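Local coordinates for protein beta-1,3-glucosyltransferase (Paecilomyces sp. J18, PDB 5JVV) that probably acts as a fungal carbohydrate-active enzyme of the beta-1,3-glucosyltransferase type, built on a beta-sandwich fold, at residues S254-G257 against C262-T265; I68-V73 against D275-K280. One frame throughout, in Å; residues are numbered along the deposited sequence.

Interaction 1. Residues S254-G257 against C262-T265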
loop_
_atom_site.group_PDB
_atom_site.type_symbol
_atom_site.label_atom_id
_atom_site.label_comp_id
_atom_site.label_asym_id
_atom_site.label_seq_id
_atom_site.Cartn_x
_atom_site.Cartn_y
_atom_site.Cartn_z
ATOM N N SER A 254 -17.029 -3.982 -2.999
ATOM C CA SER A 254 -17.678 -5.202 -3.469
ATOM C C SER A 254 -17.665 -6.321 -2.427
ATOM O O SER A 254 -18.582 -7.144 -2.394
ATOM C CB SER A 254 -17.055 -5.674 -4.784
ATOM O OG SER A 254 -15.700 -6.016 -4.599
ATOM N N VAL A 255 -16.640 -6.359 -1.578
ATOM C CA VAL A 255 -16.536 -7.411 -0.554
ATOM C C VAL A 255 -16.983 -6.938 0.831
ATOM O O VAL A 255 -17.036 -7.721 1.784
ATOM C CB VAL A 255 -15.117 -8.030 -0.495
ATOM C CG1 VAL A 255 -14.734 -8.600 -1.871
ATOM C CG2 VAL A 255 -14.084 -6.996 -0.016
ATOM N N TYR A 256 -17.329 -5.660 0.930
ATOM C CA TYR A 256 -17.802 -5.064 2.178
ATOM C C TYR A 256 -18.951 -5.878 2.771
ATOM O O TYR A 256 -19.937 -6.172 2.086
ATOM C CB TYR A 256 -18.281 -3.631 1.900
ATOM C CG TYR A 256 -18.779 -2.868 3.114
ATOM C CD1 TYR A 256 -20.093 -2.991 3.541
ATOM C CD2 TYR A 256 -17.946 -1.994 3.807
ATOM C CE1 TYR A 256 -20.561 -2.295 4.638
ATOM C CE2 TYR A 256 -18.413 -1.284 4.909
ATOM C CZ TYR A 256 -19.720 -1.438 5.305
ATOM O OH TYR A 256 -20.219 -0.761 6.395
ATOM N N GLY A 257 -18.818 -6.247 4.042
ATOM C CA GLY A 257 -19.886 -6.913 4.763
ATOM C C GLY A 257 -19.722 -8.423 4.844
ATOM O O GLY A 257 -20.486 -9.084 5.554
ATOM N N CYS A 262 -18.676 -5.604 9.153
ATOM C CA CYS A 262 -19.135 -4.316 8.645
ATOM C C CYS A 262 -20.625 -4.376 8.339
ATOM O O CYS A 262 -21.094 -5.315 7.701
ATOM C CB CYS A 262 -18.329 -3.919 7.407
ATOM S SG CYS A 262 -16.566 -3.672 7.735
ATOM N N PRO A 263 -21.386 -3.374 8.815
ATOM C CA PRO A 263 -22.850 -3.444 8.747
ATOM C C PRO A 263 -23.440 -3.183 7.358
ATOM O O PRO A 263 -23.051 -2.231 6.659
ATOM C CB PRO A 263 -23.288 -2.341 9.715
ATOM C CG PRO A 263 -22.207 -1.339 9.635
ATOM C CD PRO A 263 -20.923 -2.147 9.489
ATOM N N LEU A 264 -24.377 -4.043 6.967
ATOM C CA LEU A 264 -25.074 -3.916 5.689
ATOM C C LEU A 264 -26.383 -3.176 5.903
ATOM O O LEU A 264 -27.324 -3.718 6.475
ATOM C CB LEU A 264 -25.316 -5.292 5.065
ATOM C CG LEU A 264 -24.024 -6.000 4.651
ATOM C CD1 LEU A 264 -24.273 -7.461 4.326
ATOM C CD2 LEU A 264 -23.383 -5.297 3.459
ATOM N N THR A 265 -26.434 -1.932 5.439
ATOM C CA THR A 265 -27.551 -1.036 5.746
ATOM C C THR A 265 -28.330 -0.610 4.501
ATOM O O THR A 265 -29.427 -0.049 4.619
ATOM C CB THR A 265 -27.040 0.253 6.408
ATOM O OG1 THR A 265 -26.001 0.813 5.594
ATOM C CG2 THR A 265 -26.468 -0.032 7.805
HETATM O O HOH W 1 -21.523 -7.937 7.808
#

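Interaction 2. Residues I68-V73 against D275-K280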
loop_
_atom_site.group_PDB
_atom_site.type_symbol
_atom_site.label_atom_id
_atom_site.label_comp_id
_atom_site.label_asym_id
_atom_site.label_seq_id
_atom_site.Cartn_x
_atom_site.Cartn_y
_atom_site.Cartn_z
ATOM N N ILE A 68 -18.606 13.310 -3.884
ATOM C CA ILE A 68 -17.502 12.647 -4.570
ATOM C C ILE A 68 -16.918 11.572 -3.658
ATOM O O ILE A 68 -16.645 10.451 -4.088
ATOM C CB ILE A 68 -16.395 13.669 -4.945
ATOM C CG1 ILE A 68 -16.927 14.678 -5.968
ATOM C CG2 ILE A 68 -15.169 12.966 -5.493
ATOM C CD1 ILE A 68 -15.970 15.820 -6.278
ATOM N N GLY A 69 -16.730 11.933 -2.391
ATOM C CA GLY A 69 -16.241 10.977 -1.415
ATOM C C GLY A 69 -15.535 11.655 -0.266
ATOM O O GLY A 69 -15.477 12.886 -0.185
ATOM N N ARG A 70 -14.993 10.845 0.635
ATOM C CA ARG A 70 -14.307 11.369 1.811
ATOM C C ARG A 70 -12.894 11.773 1.413
ATOM O O ARG A 70 -12.214 11.040 0.693
ATOM C CB ARG A 70 -14.277 10.300 2.913
ATOM C CG ARG A 70 -13.599 10.749 4.199
ATOM C CD ARG A 70 -13.988 9.873 5.411
ATOM N NE ARG A 70 -15.411 9.990 5.747
ATOM C CZ ARG A 70 -15.990 11.065 6.289
ATOM N NH1 ARG A 70 -15.287 12.157 6.580
ATOM N NH2 ARG A 70 -17.296 11.048 6.540
ATOM N N LYS A 71 -12.451 12.944 1.870
ATOM C CA LYS A 71 -11.159 13.475 1.434
ATOM C C LYS A 71 -9.966 12.663 1.896
ATOM O O LYS A 71 -9.900 12.198 3.035
ATOM C CB LYS A 71 -10.992 14.926 1.878
ATOM C CG LYS A 71 -11.870 15.875 1.086
ATOM C CD LYS A 71 -11.948 17.214 1.776
ATOM C CE LYS A 71 -12.799 18.171 0.980
ATOM N NZ LYS A 71 -12.940 19.465 1.715
ATOM N N SER A 72 -9.007 12.527 0.992
ATOM C CA SER A 72 -7.815 11.739 1.231
ATOM C C SER A 72 -6.755 12.244 0.262
ATOM O O SER A 72 -6.976 13.231 -0.461
ATOM C CB SER A 72 -8.121 10.253 0.996
ATOM O OG SER A 72 -7.030 9.414 1.371
ATOM N N VAL A 73 -5.609 11.579 0.251
ATOM C CA VAL A 73 -4.538 11.912 -0.682
ATOM C C VAL A 73 -3.951 10.665 -1.338
ATOM O O VAL A 73 -4.076 9.531 -0.829
ATOM C CB VAL A 73 -3.408 12.729 -0.011
ATOM C CG1 VAL A 73 -3.930 14.098 0.432
ATOM C CG2 VAL A 73 -2.794 11.956 1.169
ATOM N N ASP A 275 -22.520 4.359 2.786
ATOM C CA ASP A 275 -23.235 4.790 3.994
ATOM C C ASP A 275 -22.307 4.887 5.215
ATOM O O ASP A 275 -22.300 5.890 5.907
ATOM C CB ASP A 275 -24.438 3.867 4.268
ATOM C CG ASP A 275 -25.309 4.353 5.416
ATOM O OD1 ASP A 275 -25.560 5.572 5.522
ATOM O OD2 ASP A 275 -25.755 3.508 6.221
ATOM N N PHE A 276 -21.502 3.855 5.451
ATOM C CA PHE A 276 -20.596 3.842 6.591
ATOM C C PHE A 276 -19.567 4.969 6.471
ATOM O O PHE A 276 -19.370 5.758 7.411
ATOM C CB PHE A 276 -19.899 2.478 6.666
ATOM C CG PHE A 276 -19.134 2.248 7.939
ATOM C CD1 PHE A 276 -19.671 1.459 8.950
ATOM C CD2 PHE A 276 -17.871 2.801 8.119
ATOM C CE1 PHE A 276 -18.957 1.243 10.130
ATOM C CE2 PHE A 276 -17.154 2.578 9.288
ATOM C CZ PHE A 276 -17.702 1.806 10.297
ATOM N N VAL A 277 -18.922 5.061 5.312
ATOM C CA VAL A 277 -17.868 6.059 5.121
ATOM C C VAL A 277 -18.426 7.485 5.183
ATOM O O VAL A 277 -17.823 8.374 5.789
ATOM C CB VAL A 277 -17.104 5.820 3.804
ATOM C CG1 VAL A 277 -16.112 6.937 3.557
ATOM C CG2 VAL A 277 -16.391 4.478 3.845
ATOM N N ALA A 278 -19.595 7.700 4.596
ATOM C CA ALA A 278 -20.185 9.035 4.607
ATOM C C ALA A 278 -20.627 9.494 5.992
ATOM O O ALA A 278 -20.439 10.667 6.354
ATOM C CB ALA A 278 -21.362 9.084 3.647
ATOM N N THR A 279 -21.210 8.581 6.771
ATOM C CA THR A 279 -21.925 8.981 7.988
ATOM C C THR A 279 -21.156 8.778 9.300
ATOM O O THR A 279 -21.620 9.212 10.363
ATOM C CB THR A 279 -23.313 8.289 8.103
ATOM O OG1 THR A 279 -23.138 6.879 8.307
ATOM C CG2 THR A 279 -24.139 8.528 6.851
ATOM N N LYS A 280 -19.997 8.127 9.231
ATOM C CA LYS A 280 -19.206 7.859 10.436
ATOM C C LYS A 280 -17.787 8.432 10.367
ATOM O O LYS A 280 -16.801 7.694 10.458
ATOM C CB LYS A 280 -19.163 6.355 10.718
ATOM C CG LYS A 280 -20.534 5.728 10.922
ATOM C CD LYS A 280 -20.398 4.227 11.093
ATOM C CE LYS A 280 -21.749 3.538 11.166
ATOM N NZ LYS A 280 -22.507 3.984 12.365
#

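Interaction 1. Residues S254-G257 against C262-T265
Y256 and C262 meet ring face to methylene where the chain, having left helix 249-255, doubles back on itself. The Y256 side chain leaves the backbone with CG anti to its own nitrogen (chi1 -179°), which carries the ring out along the returning segment. C262 CB lies over one face, 3.8 Å from the centroid of the Y256 ring and displaced toward its hydroxyl end, a CH-pi contact. C262 SG, bonded to C98 in a disulfide, stands obliquely off the same ring. At the ring's edge, the Y256 hydroxyl donates a hydrogen bond to P263 O over a long 3.2 Å, and the proline ring approaches through its CD, 3.5 Å from Y256 OH. L264 CD2 closes the other end of that edge, 4.0 Å from Y256 CD1.

G257 follows with a positive phi (99°), and its CA touches both C262 O and the L264 CD2 methyl. The G257 CA to C262 O distance is 3.6 Å, a CA-H...O contact. One water ties the turn together by donating to both G257 O and C262 O, at 2.7 Å from each oxygen.

A single tyrosine thus combines two kinds of interaction: its face packs on the cysteine while its hydroxyl is directed to a main-chain carbonyl, which together restrict how the ring can turn beside the C98-C262 disulfide.

Interaction 2. Residues I68-V73 against D275-K280
R70, at the start of strand 70-77, faces the last turn of helix 269-279, where the backbones come nearest at R70 and A278, their CA atoms 6.9 Å apart. The contact is carried by one long side chain reaching for a helix carbonyl. R70 extends with CG anti to the backbone nitrogen and then bends at chi3 (-65°), a kink that swings the guanidinium side-on to V277 O. Two nitrogens share that one oxygen: R70 NE lies 2.9 Å from V277 O, and R70 NH2 lies 2.8 Å from V277 O. The acceptor is almost exactly in the guanidinium plane, but the N-H...O angles are bent to 146° and 147°, as expected when NE and NH2 share one acceptor. From the carbonyl's side the donors differ, NH2 lying in its plane and NE tilted from it. A278 O is also close, 3.2 Å from R70 NH2.

Closer to the backbone of R70, V277 CG1 crosses the arginine's aliphatic part, 3.9 Å from R70 CB, and both side chains also touch F247 of the neighbouring strand 240-247. R70 NH1 and NH2 are further bonded to D58 O and N61 O, so main-chain oxygens from separate parts of the chain fix the orientation of the buried guanidinium.

Such an arginine, reaching V277 O in the last turn of the helix, makes a side-on, bifurcated arginine-to-carbonyl grip; the positive guanidinium is probably favoured by the negative end of the helix dipole. Here it joins the helix to a strand of the mixed beta-sheet.

How the interactions relate
Interactions 1 and 2, centred about 15 Å apart, meet on helix 269-279. Interaction 1 is local, its segments only five residues apart, whereas interaction 2 spans some two hundred residues and encloses it along the chain. Three direct contacts join them. T265 OG1 and D275 OD2 lie 2.8 Å apart, a probable hydrogen bond between the loop and the helix; Y256 OH packs 3.3 Å from F276 CB, and P263 CG sits 3.8 Å from F276 CD1. The helix therefore receives the 254-265 turn beside F276 and, near its C-terminal end, the arginine of the sheet, so the disulfide-linked turn and strand 70-77 are connected through one short helix.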